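Local atomic coordinates of acyl-CoA dehydrogenase (Geobacillus kaustophilus, PDB entry 2PG0), a protein that probably introduces an alpha-beta double bond into thioester-linked acyl chains, using bound FAD as the electron acceptor. Residues Phe160-Ile165 and His211-Ala216; Gly198-Arg203 and Glu217-Asp222. One frame throughout, in Å; residues are numbered along the deposited sequence.

Contact 1 (Phe160-Ile165 and His211-Ala216); sequences FITNGI and HAQDTA. With FAD (flavin-adenine dinucleotide), chain C.
I161 and A216 form an antiparallel hydrogen-bonded pair: I161 N reaches A216 O at 2.9 Å, and A216 N returns to I161 O at 3.2 Å. Just beyond, I161-G164 make a type II turn. G164 N gives D214 O a weak bond, and a side chain on G164 would collide with A216 N.

The polar side chains of Q213 and D214 hold this corner. The Q213 amide uses both ends. OE1 accepts from N163 N at 3.1 Å, nearly straight at 171°, while NE2 gives to N163 OD1 at 3.0 Å, the two amide planes turned 58° apart. D214 has CG between its own backbone N and carbonyl carbon (chi1 52°), which presents OD2 to the turn. I165 N donates to D214 OD2 on its anti side at 2.9 Å, somewhat out of the carboxylate plane, and H166 N donates to it too. One water links N163 OD1 to D214 OD1; another joins the hydroxyls of T162 and T215 to Q213 OE1.

Apolar contact is slight: I165 CD1 lies 3.7 Å from A216 CB, and T215 CG2 rests against the backbone of F160.

The corner grips the flavin. T162 N donates to FAD O4 at 3.0 Å; T162 OG1 donates to FAD N5 at 3.0 Å while accepting from the second water. Q213 thus acts as a second shell to T162, through that water and by lying against the T162 methyl CG2. A beta-domain threonine with its backbone N on flavin O4 and its hydroxyl on N5 is consistent with the flavin site of acyl-CoA dehydrogenases.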
ATOM      1  N   PHE A 160       1.364  25.671 -19.140  1.00 15.46           N
ATOM      2  CA  PHE A 160       1.306  25.566 -17.673  1.00 15.21           C
ATOM      3  C   PHE A 160       2.213  26.565 -16.935  1.00 14.65           C
ATOM      4  O   PHE A 160       2.825  26.214 -15.922  1.00 15.15           O
ATOM      5  CB  PHE A 160       1.680  24.156 -17.188  1.00 15.23           C
ATOM      6  CG  PHE A 160       0.962  23.036 -17.882  1.00 15.19           C
ATOM      7  CD1 PHE A 160      -0.425  22.967 -17.891  1.00 15.90           C
ATOM      8  CD2 PHE A 160       1.691  22.007 -18.475  1.00 15.60           C
ATOM      9  CE1 PHE A 160      -1.085  21.905 -18.523  1.00 16.61           C
ATOM     10  CE2 PHE A 160       1.043  20.945 -19.103  1.00 15.93           C
ATOM     11  CZ  PHE A 160      -0.343  20.893 -19.122  1.00 16.76           C
ATOM     12  N   ILE A 161       2.295  27.805 -17.403  1.00 13.74           N
ATOM     13  CA  ILE A 161       3.259  28.738 -16.815  1.00 12.95           C
ATOM     14  C   ILE A 161       2.695  29.428 -15.564  1.00 13.03           C
ATOM     15  O   ILE A 161       1.717  30.174 -15.636  1.00 13.40           O
ATOM     16  CB  ILE A 161       3.780  29.775 -17.863  1.00 12.87           C
ATOM     17  CG1 ILE A 161       4.416  29.053 -19.065  1.00 12.86           C
ATOM     18  CG2 ILE A 161       4.764  30.788 -17.209  1.00 12.21           C
ATOM     19  CD1 ILE A 161       5.384  27.897 -18.717  1.00 11.94           C
ATOM     20  N   THR A 162       3.316  29.150 -14.423  1.00 12.60           N
ATOM     21  CA  THR A 162       2.938  29.759 -13.137  1.00 12.86           C
ATOM     22  C   THR A 162       3.232  31.269 -13.219  1.00 12.74           C
ATOM     23  O   THR A 162       4.232  31.667 -13.824  1.00 12.68           O
ATOM     24  CB  THR A 162       3.718  29.091 -11.986  1.00 12.85           C
ATOM     25  OG1 THR A 162       3.385  27.696 -11.940  1.00 13.88           O
ATOM     26  CG2 THR A 162       3.377  29.720 -10.627  1.00 13.00           C
ATOM     27  N   ASN A 163       2.356  32.098 -12.644  1.00 12.86           N
ATOM     28  CA  ASN A 163       2.449  33.573 -12.804  1.00 13.32           C
ATOM     29  C   ASN A 163       2.309  33.979 -14.275  1.00 13.91           C
ATOM     30  O   ASN A 163       2.813  35.029 -14.696  1.00 13.97           O
ATOM     31  CB  ASN A 163       3.783  34.126 -12.256  1.00 13.44           C
ATOM     32  CG  ASN A 163       3.955  33.933 -10.749  1.00 13.53           C
ATOM     33  OD1 ASN A 163       2.994  33.734 -10.007  1.00 13.86           O
ATOM     34  ND2 ASN A 163       5.199  34.025 -10.293  1.00 14.23           N
ATOM     35  N   GLY A 164       1.617  33.152 -15.055  1.00 14.14           N
ATOM     36  CA  GLY A 164       1.506  33.359 -16.503  1.00 14.74           C
ATOM     37  C   GLY A 164       0.859  34.661 -16.951  1.00 15.32           C
ATOM     38  O   GLY A 164       1.195  35.185 -18.012  1.00 15.82           O
ATOM     39  N   ILE A 165      -0.077  35.172 -16.151  1.00 15.72           N
ATOM     40  CA  ILE A 165      -0.731  36.453 -16.442  1.00 16.31           C
ATOM     41  C   ILE A 165       0.048  37.640 -15.860  1.00 16.39           C
ATOM     42  O   ILE A 165       0.299  38.616 -16.568  1.00 16.43           O
ATOM     43  CB  ILE A 165      -2.220  36.470 -15.988  1.00 16.26           C
ATOM     44  CG1 ILE A 165      -3.010  35.327 -16.644  1.00 17.10           C
ATOM     45  CG2 ILE A 165      -2.886  37.846 -16.264  1.00 16.94           C
ATOM     46  CD1 ILE A 165      -2.916  35.268 -18.178  1.00 18.11           C
ATOM     47  N   HIS A 211      -6.704  27.436  -7.639  1.00 11.94           N
ATOM     48  CA  HIS A 211      -7.641  28.287  -8.370  1.00 12.89           C
ATOM     49  C   HIS A 211      -7.246  29.769  -8.416  1.00 13.11           C
ATOM     50  O   HIS A 211      -7.598  30.472  -9.364  1.00 13.55           O
ATOM     51  CB  HIS A 211      -9.064  28.126  -7.825  1.00 12.99           C
ATOM     52  CG  HIS A 211      -9.764  26.889  -8.303  1.00 13.59           C
ATOM     53  ND1 HIS A 211     -10.954  26.454  -7.760  1.00 15.13           N
ATOM     54  CD2 HIS A 211      -9.441  25.993  -9.268  1.00 14.03           C
ATOM     55  CE1 HIS A 211     -11.336  25.345  -8.372  1.00 14.29           C
ATOM     56  NE2 HIS A 211     -10.434  25.043  -9.290  1.00 13.79           N
ATOM     57  N   ALA A 212      -6.509  30.234  -7.408  1.00 13.36           N
ATOM     58  CA  ALA A 212      -6.048  31.628  -7.388  1.00 13.36           C
ATOM     59  C   ALA A 212      -4.683  31.851  -8.050  1.00 13.59           C
ATOM     60  O   ALA A 212      -4.205  32.981  -8.119  1.00 13.46           O
ATOM     61  CB  ALA A 212      -6.064  32.190  -5.950  1.00 13.05           C
ATOM     62  N   GLN A 213      -4.054  30.779  -8.533  1.00 14.22           N
ATOM     63  CA  GLN A 213      -2.799  30.888  -9.279  1.00 14.45           C
ATOM     64  C   GLN A 213      -3.107  31.121 -10.757  1.00 14.69           C
ATOM     65  O   GLN A 213      -3.877  30.365 -11.360  1.00 14.67           O
ATOM     66  CB  GLN A 213      -1.948  29.626  -9.112  1.00 14.57           C
ATOM     67  CG  GLN A 213      -0.469  29.896  -8.810  1.00 14.86           C
ATOM     68  CD  GLN A 213       0.174  30.869  -9.787  1.00 15.12           C
ATOM     69  OE1 GLN A 213       0.218  30.624 -10.994  1.00 14.50           O
ATOM     70  NE2 GLN A 213       0.680  31.976  -9.264  1.00 15.60           N
ATOM     71  N   ASP A 214      -2.517  32.171 -11.330  1.00 14.68           N
ATOM     72  CA  ASP A 214      -2.777  32.549 -12.726  1.00 15.28           C
ATOM     73  C   ASP A 214      -1.903  31.759 -13.706  1.00 15.54           C
ATOM     74  O   ASP A 214      -0.974  32.298 -14.312  1.00 16.63           O
ATOM     75  CB  ASP A 214      -2.596  34.062 -12.944  1.00 15.06           C
ATOM     76  CG  ASP A 214      -1.249  34.578 -12.444  1.00 15.30           C
ATOM     77  OD1 ASP A 214      -0.911  34.360 -11.262  1.00 16.33           O
ATOM     78  OD2 ASP A 214      -0.518  35.199 -13.245  1.00 14.65           O
ATOM     79  N   THR A 215      -2.220  30.483 -13.862  1.00 15.25           N
ATOM     80  CA  THR A 215      -1.492  29.613 -14.778  1.00 15.17           C
ATOM     81  C   THR A 215      -1.986  29.855 -16.191  1.00 15.27           C
ATOM     82  O   THR A 215      -3.195  29.924 -16.422  1.00 15.98           O
ATOM     83  CB  THR A 215      -1.705  28.126 -14.435  1.00 15.00           C
ATOM     84  OG1 THR A 215      -1.720  27.955 -13.015  1.00 14.70           O
ATOM     85  CG2 THR A 215      -0.587  27.282 -15.043  1.00 14.98           C
ATOM     86  N   ALA A 216      -1.058  29.993 -17.133  1.00 15.83           N
ATOM     87  CA  ALA A 216      -1.419  30.293 -18.516  1.00 16.13           C
ATOM     88  C   ALA A 216      -0.402  29.779 -19.524  1.00 16.18           C
ATOM     89  O   ALA A 216       0.750  29.487 -19.181  1.00 15.95           O
ATOM     90  CB  ALA A 216      -1.632  31.806 -18.701  1.00 16.09           C
TER
HETATM   91  PA  FAD C 401       4.581  14.265 -19.706  1.00 16.28           P
HETATM   92  O1A FAD C 401       3.926  14.182 -21.052  1.00 16.08           O
HETATM   93  O2A FAD C 401       6.047  14.613 -19.768  1.00 15.14           O
HETATM   94  O5B FAD C 401       4.367  12.867 -18.921  1.00 15.35           O
HETATM   95  C5B FAD C 401       3.067  12.316 -18.775  1.00 17.28           C
HETATM   96  C4B FAD C 401       3.163  11.113 -17.835  1.00 17.60           C
HETATM   97  O4B FAD C 401       4.062  10.167 -18.395  1.00 18.70           O
HETATM   98  C3B FAD C 401       3.736  11.521 -16.479  1.00 17.89           C
HETATM   99  O3B FAD C 401       3.126  10.787 -15.439  1.00 19.40           O
HETATM  100  C2B FAD C 401       5.184  11.103 -16.566  1.00 18.21           C
HETATM  101  O2B FAD C 401       5.778  10.869 -15.303  1.00 18.29           O
HETATM  102  C1B FAD C 401       5.070   9.857 -17.445  1.00 18.42           C
HETATM  103  N9A FAD C 401       6.371   9.544 -18.062  1.00 19.15           N
HETATM  104  C8A FAD C 401       7.040  10.268 -19.019  1.00 19.14           C
HETATM  105  N7A FAD C 401       8.207   9.642 -19.287  1.00 18.84           N
HETATM  106  C5A FAD C 401       8.291   8.535 -18.517  1.00 19.24           C
HETATM  107  C6A FAD C 401       9.262   7.548 -18.394  1.00 19.20           C
HETATM  108  N6A FAD C 401      10.425   7.670 -19.041  1.00 20.03           N
HETATM  109  N1A FAD C 401       9.068   6.517 -17.495  1.00 19.34           N
HETATM  110  C2A FAD C 401       7.920   6.452 -16.726  1.00 19.38           C
HETATM  111  N3A FAD C 401       6.948   7.429 -16.860  1.00 18.46           N
HETATM  112  C4A FAD C 401       7.139   8.458 -17.738  1.00 19.67           C
HETATM  113  N1  FAD C 401       6.302  24.218 -16.399  1.00 18.09           N
HETATM  114  C2  FAD C 401       7.187  25.276 -16.513  1.00 18.90           C
HETATM  115  O2  FAD C 401       8.129  25.199 -17.306  1.00 18.51           O
HETATM  116  N3  FAD C 401       7.005  26.421 -15.751  1.00 18.29           N
HETATM  117  C4  FAD C 401       5.939  26.510 -14.877  1.00 18.71           C
HETATM  118  O4  FAD C 401       5.779  27.536 -14.214  1.00 18.17           O
HETATM  119  C4X FAD C 401       5.053  25.435 -14.752  1.00 18.78           C
HETATM  120  N5  FAD C 401       3.981  25.508 -13.875  1.00 19.05           N
HETATM  121  C5X FAD C 401       3.082  24.463 -13.769  1.00 18.40           C
HETATM  122  C6  FAD C 401       2.006  24.581 -12.898  1.00 18.25           C
HETATM  123  C7  FAD C 401       1.098  23.532 -12.776  1.00 18.35           C
HETATM  124  C7M FAD C 401      -0.042  23.703 -11.812  1.00 18.85           C
HETATM  125  C8  FAD C 401       1.273  22.361 -13.538  1.00 18.63           C
HETATM  126  C8M FAD C 401       0.334  21.190 -13.459  1.00 18.79           C
HETATM  127  C9  FAD C 401       2.346  22.253 -14.413  1.00 18.35           C
HETATM  128  C9A FAD C 401       3.265  23.301 -14.533  1.00 18.58           C
HETATM  129  N10 FAD C 401       4.358  23.207 -15.398  1.00 18.76           N
HETATM  130  C10 FAD C 401       5.235  24.281 -15.522  1.00 18.31           C
HETATM  131  C1' FAD C 401       4.645  21.944 -16.181  1.00 17.78           C
HETATM  132  C2' FAD C 401       5.066  20.709 -15.366  1.00 18.76           C
HETATM  133  O2' FAD C 401       6.402  20.763 -14.911  1.00 19.27           O
HETATM  134  C3' FAD C 401       4.878  19.495 -16.272  1.00 17.65           C
HETATM  135  O3' FAD C 401       3.492  19.234 -16.312  1.00 16.65           O
HETATM  136  C4' FAD C 401       5.642  18.238 -15.827  1.00 18.20           C
HETATM  137  O4' FAD C 401       7.043  18.395 -15.957  1.00 19.08           O
HETATM  138  C5' FAD C 401       5.213  17.000 -16.616  1.00 18.24           C
HETATM  139  O5' FAD C 401       5.266  17.242 -18.010  1.00 18.52           O
HETATM  140  P   FAD C 401       3.975  16.909 -18.906  1.00 18.68           P
HETATM  141  O1P FAD C 401       2.749  17.564 -18.323  1.00 18.78           O
HETATM  142  O2P FAD C 401       4.221  17.334 -20.327  1.00 18.36           O
HETATM  143  O3P FAD C 401       3.770  15.310 -18.784  1.00 17.05           O
HETATM  144  O   HOH W   1       0.397  27.786 -11.495  1.00 17.05           O
HETATM  145  O   HOH W   2       1.149  35.767 -10.190  1.00 17.86           O

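Contact 2 (Gly198-Arg203 and Glu217-Asp222)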
ATOM      1  N   GLY A 198       4.970  40.357 -30.626  1.00 22.50           N
ATOM      2  CA  GLY A 198       4.864  38.930 -30.978  1.00 21.95           C
ATOM      3  C   GLY A 198       4.639  37.977 -29.807  1.00 21.36           C
ATOM      4  O   GLY A 198       4.438  36.773 -30.008  1.00 21.35           O
ATOM      5  N   PHE A 199       4.676  38.522 -28.593  1.00 20.29           N
ATOM      6  CA  PHE A 199       4.496  37.759 -27.361  1.00 19.57           C
ATOM      7  C   PHE A 199       3.083  37.984 -26.842  1.00 19.29           C
ATOM      8  O   PHE A 199       2.699  39.114 -26.531  1.00 18.97           O
ATOM      9  CB  PHE A 199       5.558  38.191 -26.332  1.00 19.53           C
ATOM     10  CG  PHE A 199       5.301  37.719 -24.915  1.00 19.84           C
ATOM     11  CD1 PHE A 199       4.936  36.399 -24.643  1.00 19.38           C
ATOM     12  CD2 PHE A 199       5.475  38.596 -23.843  1.00 19.13           C
ATOM     13  CE1 PHE A 199       4.716  35.972 -23.324  1.00 19.70           C
ATOM     14  CE2 PHE A 199       5.266  38.176 -22.525  1.00 19.89           C
ATOM     15  CZ  PHE A 199       4.878  36.863 -22.270  1.00 19.76           C
ATOM     16  N   THR A 200       2.301  36.909 -26.784  1.00 18.80           N
ATOM     17  CA  THR A 200       0.954  36.973 -26.235  1.00 18.76           C
ATOM     18  C   THR A 200       0.754  35.885 -25.183  1.00 19.05           C
ATOM     19  O   THR A 200       1.595  34.998 -25.017  1.00 18.33           O
ATOM     20  CB  THR A 200      -0.144  36.854 -27.324  1.00 19.03           C
ATOM     21  OG1 THR A 200      -0.028  35.591 -27.991  1.00 19.03           O
ATOM     22  CG2 THR A 200      -0.036  37.995 -28.338  1.00 19.10           C
ATOM     23  N   ARG A 201      -0.366  35.971 -24.474  1.00 19.49           N
ATOM     24  CA  ARG A 201      -0.661  35.038 -23.400  1.00 20.45           C
ATOM     25  C   ARG A 201      -2.064  34.467 -23.592  1.00 20.38           C
ATOM     26  O   ARG A 201      -2.946  35.124 -24.158  1.00 20.33           O
ATOM     27  CB  ARG A 201      -0.509  35.746 -22.046  1.00 20.94           C
ATOM     28  CG  ARG A 201       0.821  36.506 -21.928  1.00 22.28           C
ATOM     29  CD  ARG A 201       0.758  37.696 -20.990  1.00 26.53           C
ATOM     30  NE  ARG A 201       1.440  37.384 -19.749  1.00 29.43           N
ATOM     31  CZ  ARG A 201       2.519  38.006 -19.279  1.00 26.93           C
ATOM     32  NH1 ARG A 201       3.073  39.042 -19.911  1.00 26.47           N
ATOM     33  NH2 ARG A 201       3.028  37.587 -18.139  1.00 25.80           N
ATOM     34  N   GLY A 202      -2.263  33.232 -23.145  1.00 20.28           N
ATOM     35  CA  GLY A 202      -3.579  32.622 -23.218  1.00 20.59           C
ATOM     36  C   GLY A 202      -4.452  33.084 -22.069  1.00 21.05           C
ATOM     37  O   GLY A 202      -3.971  33.727 -21.128  1.00 20.88           O
ATOM     38  N   ARG A 203      -5.742  32.771 -22.159  1.00 21.43           N
ATOM     39  CA  ARG A 203      -6.670  32.947 -21.043  1.00 22.64           C
ATOM     40  C   ARG A 203      -6.207  32.058 -19.884  1.00 21.42           C
ATOM     41  O   ARG A 203      -5.598  31.006 -20.114  1.00 21.14           O
ATOM     42  CB  ARG A 203      -8.103  32.584 -21.466  1.00 22.69           C
ATOM     43  CG  ARG A 203      -8.273  31.171 -22.052  1.00 25.27           C
ATOM     44  CD  ARG A 203      -9.742  30.705 -22.024  1.00 26.24           C
ATOM     45  NE  ARG A 203      -9.878  29.258 -22.241  1.00 33.62           N
ATOM     46  CZ  ARG A 203     -10.610  28.688 -23.202  1.00 36.16           C
ATOM     47  NH1 ARG A 203     -11.299  29.431 -24.067  1.00 37.85           N
ATOM     48  NH2 ARG A 203     -10.659  27.361 -23.296  1.00 37.32           N
ATOM     49  N   GLU A 217      -0.845  29.678 -20.774  1.00 16.43           N
ATOM     50  CA  GLU A 217       0.053  29.374 -21.881  1.00 16.92           C
ATOM     51  C   GLU A 217       0.640  30.679 -22.408  1.00 16.92           C
ATOM     52  O   GLU A 217       0.013  31.737 -22.294  1.00 16.73           O
ATOM     53  CB  GLU A 217      -0.687  28.643 -23.003  1.00 17.17           C
ATOM     54  CG  GLU A 217      -1.222  27.271 -22.610  1.00 18.86           C
ATOM     55  CD  GLU A 217      -1.641  26.449 -23.814  1.00 22.48           C
ATOM     56  OE1 GLU A 217      -2.680  26.770 -24.433  1.00 23.50           O
ATOM     57  OE2 GLU A 217      -0.926  25.478 -24.142  1.00 24.94           O
ATOM     58  N   LEU A 218       1.843  30.592 -22.971  1.00 17.11           N
ATOM     59  CA  LEU A 218       2.514  31.739 -23.580  1.00 17.38           C
ATOM     60  C   LEU A 218       2.759  31.437 -25.047  1.00 18.24           C
ATOM     61  O   LEU A 218       3.110  30.312 -25.396  1.00 18.08           O
ATOM     62  CB  LEU A 218       3.846  32.035 -22.883  1.00 17.11           C
ATOM     63  CG  LEU A 218       3.810  32.312 -21.371  1.00 16.72           C
ATOM     64  CD1 LEU A 218       5.219  32.494 -20.827  1.00 17.69           C
ATOM     65  CD2 LEU A 218       2.941  33.523 -21.027  1.00 16.14           C
ATOM     66  N   PHE A 219       2.581  32.449 -25.893  1.00 18.98           N
ATOM     67  CA  PHE A 219       2.722  32.287 -27.338  1.00 19.89           C
ATOM     68  C   PHE A 219       3.745  33.267 -27.884  1.00 20.76           C
ATOM     69  O   PHE A 219       3.715  34.459 -27.562  1.00 20.54           O
ATOM     70  CB  PHE A 219       1.372  32.478 -28.030  1.00 19.93           C
ATOM     71  CG  PHE A 219       0.305  31.537 -27.540  1.00 20.66           C
ATOM     72  CD1 PHE A 219       0.210  30.243 -28.051  1.00 21.04           C
ATOM     73  CD2 PHE A 219      -0.610  31.943 -26.569  1.00 22.24           C
ATOM     74  CE1 PHE A 219      -0.783  29.365 -27.595  1.00 21.32           C
ATOM     75  CE2 PHE A 219      -1.605  31.067 -26.107  1.00 21.88           C
ATOM     76  CZ  PHE A 219      -1.683  29.775 -26.624  1.00 21.18           C
ATOM     77  N   PHE A 220       4.660  32.745 -28.694  1.00 21.38           N
ATOM     78  CA  PHE A 220       5.682  33.554 -29.334  1.00 22.70           C
ATOM     79  C   PHE A 220       5.530  33.365 -30.835  1.00 23.65           C
ATOM     80  O   PHE A 220       5.832  32.288 -31.370  1.00 23.57           O
ATOM     81  CB  PHE A 220       7.084  33.147 -28.857  1.00 22.45           C
ATOM     82  CG  PHE A 220       7.252  33.166 -27.352  1.00 22.41           C
ATOM     83  CD1 PHE A 220       7.532  34.355 -26.679  1.00 22.35           C
ATOM     84  CD2 PHE A 220       7.127  31.994 -26.608  1.00 22.13           C
ATOM     85  CE1 PHE A 220       7.683  34.374 -25.291  1.00 22.43           C
ATOM     86  CE2 PHE A 220       7.276  32.004 -25.221  1.00 22.38           C
ATOM     87  CZ  PHE A 220       7.553  33.195 -24.560  1.00 22.07           C
ATOM     88  N   GLN A 221       5.012  34.400 -31.490  1.00 24.71           N
ATOM     89  CA  GLN A 221       4.854  34.423 -32.938  1.00 26.21           C
ATOM     90  C   GLN A 221       5.759  35.523 -33.482  1.00 26.38           C
ATOM     91  O   GLN A 221       5.406  36.706 -33.454  1.00 26.55           O
ATOM     92  CB  GLN A 221       3.380  34.632 -33.318  1.00 26.20           C
ATOM     93  CG  GLN A 221       2.482  33.453 -32.887  1.00 27.81           C
ATOM     94  CD  GLN A 221       0.989  33.764 -32.881  1.00 28.32           C
ATOM     95  OE1 GLN A 221       0.325  33.629 -31.845  1.00 29.99           O
ATOM     96  NE2 GLN A 221       0.448  34.166 -34.039  1.00 30.47           N
ATOM     97  N   ASP A 222       6.941  35.112 -33.942  1.00 26.76           N
ATOM     98  CA  ASP A 222       8.017  36.023 -34.352  1.00 27.26           C
ATOM     99  C   ASP A 222       8.299  37.087 -33.295  1.00 27.20           C
ATOM    100  O   ASP A 222       8.367  38.281 -33.601  1.00 27.37           O
ATOM    101  CB  ASP A 222       7.712  36.666 -35.707  1.00 27.41           C
ATOM    102  CG  ASP A 222       7.731  35.660 -36.837  1.00 28.67           C
ATOM    103  OD1 ASP A 222       8.735  34.918 -36.962  1.00 29.22           O
ATOM    104  OD2 ASP A 222       6.737  35.609 -37.589  1.00 30.20           O
TER
HETATM  105  O   HOH W   3       1.756  35.601 -30.141  1.00 21.96           O
HETATM  106  O   HOH W   4      -3.568  29.860 -21.468  1.00 17.84           O
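F219 and T200 sit opposite each other in two antiparallel strands, 199-201 and 217-220, whose directions differ by 157°. F219 buries the most surface of any residue here. Its backbone bonds T200 both ways: F219 N to T200 O at 2.9 Å, and T200 N to F219 O at 2.9 Å. F219 CB lies 3.4 Å from T200 OG1, and the ring presents an edge to G202, with F219 CE2 3.7 Å from G202 N, whose N-H bonds E217 O.

G198 O closes the other end of the pairing, taking Q221 N at 2.9 Å; a side chain on G198 would run into the carbonyls of Q221 and D222. A water lies within hydrogen-bonding distance of both G198 O and T200 OG1.

F199 works on the opposite face of the sheet from F219. With CG anti to the backbone N (chi1 167°), its ring lies alongside that of F220, the planes only 11° apart but slid past one another with little overlap; F199 CD1 approaches F220 CE1 to 3.5 Å. L218 CD2 touches the ring edge at F199 CE1, 3.8 Å away, and F199 CZ lies over one face of the R201 guanidinium, toward its rim, whose N-H groups bond A167 O and G164 O. Cutting F199 back to an alanine would probably open a gap beside the F220 ring and L218 CD2 and uncover one face of the R201 guanidinium. Strand 199-201 thus joins 216-220, itself paired with 151-161, in the antiparallel sheet of the middle beta domain of the acyl-CoA dehydrogenase fold, its F199 face packed on I170 and V192 of the other sheet.

Overall arrangement
From the N terminus the chain passes first through 160-165, at the end of strand 151-161, then 198-203, 211-216 and 217-222. Contact 1 closes a span of 45 residues containing strands 169-175, 187-193 and 199-201; contact 2 closes only 13 residues, and the two cross because their segments alternate. Residues 211-216 run straight into 217-222, so a single continuous piece serves both, pairing first with the flavin-side turn and then with strand 199-201. The contacts also touch directly: R201 NE bonds to G164 O, and I165 CD1 packs on G202 O. Together they tie the FAD-binding corner to the outer part of the same antiparallel sheet.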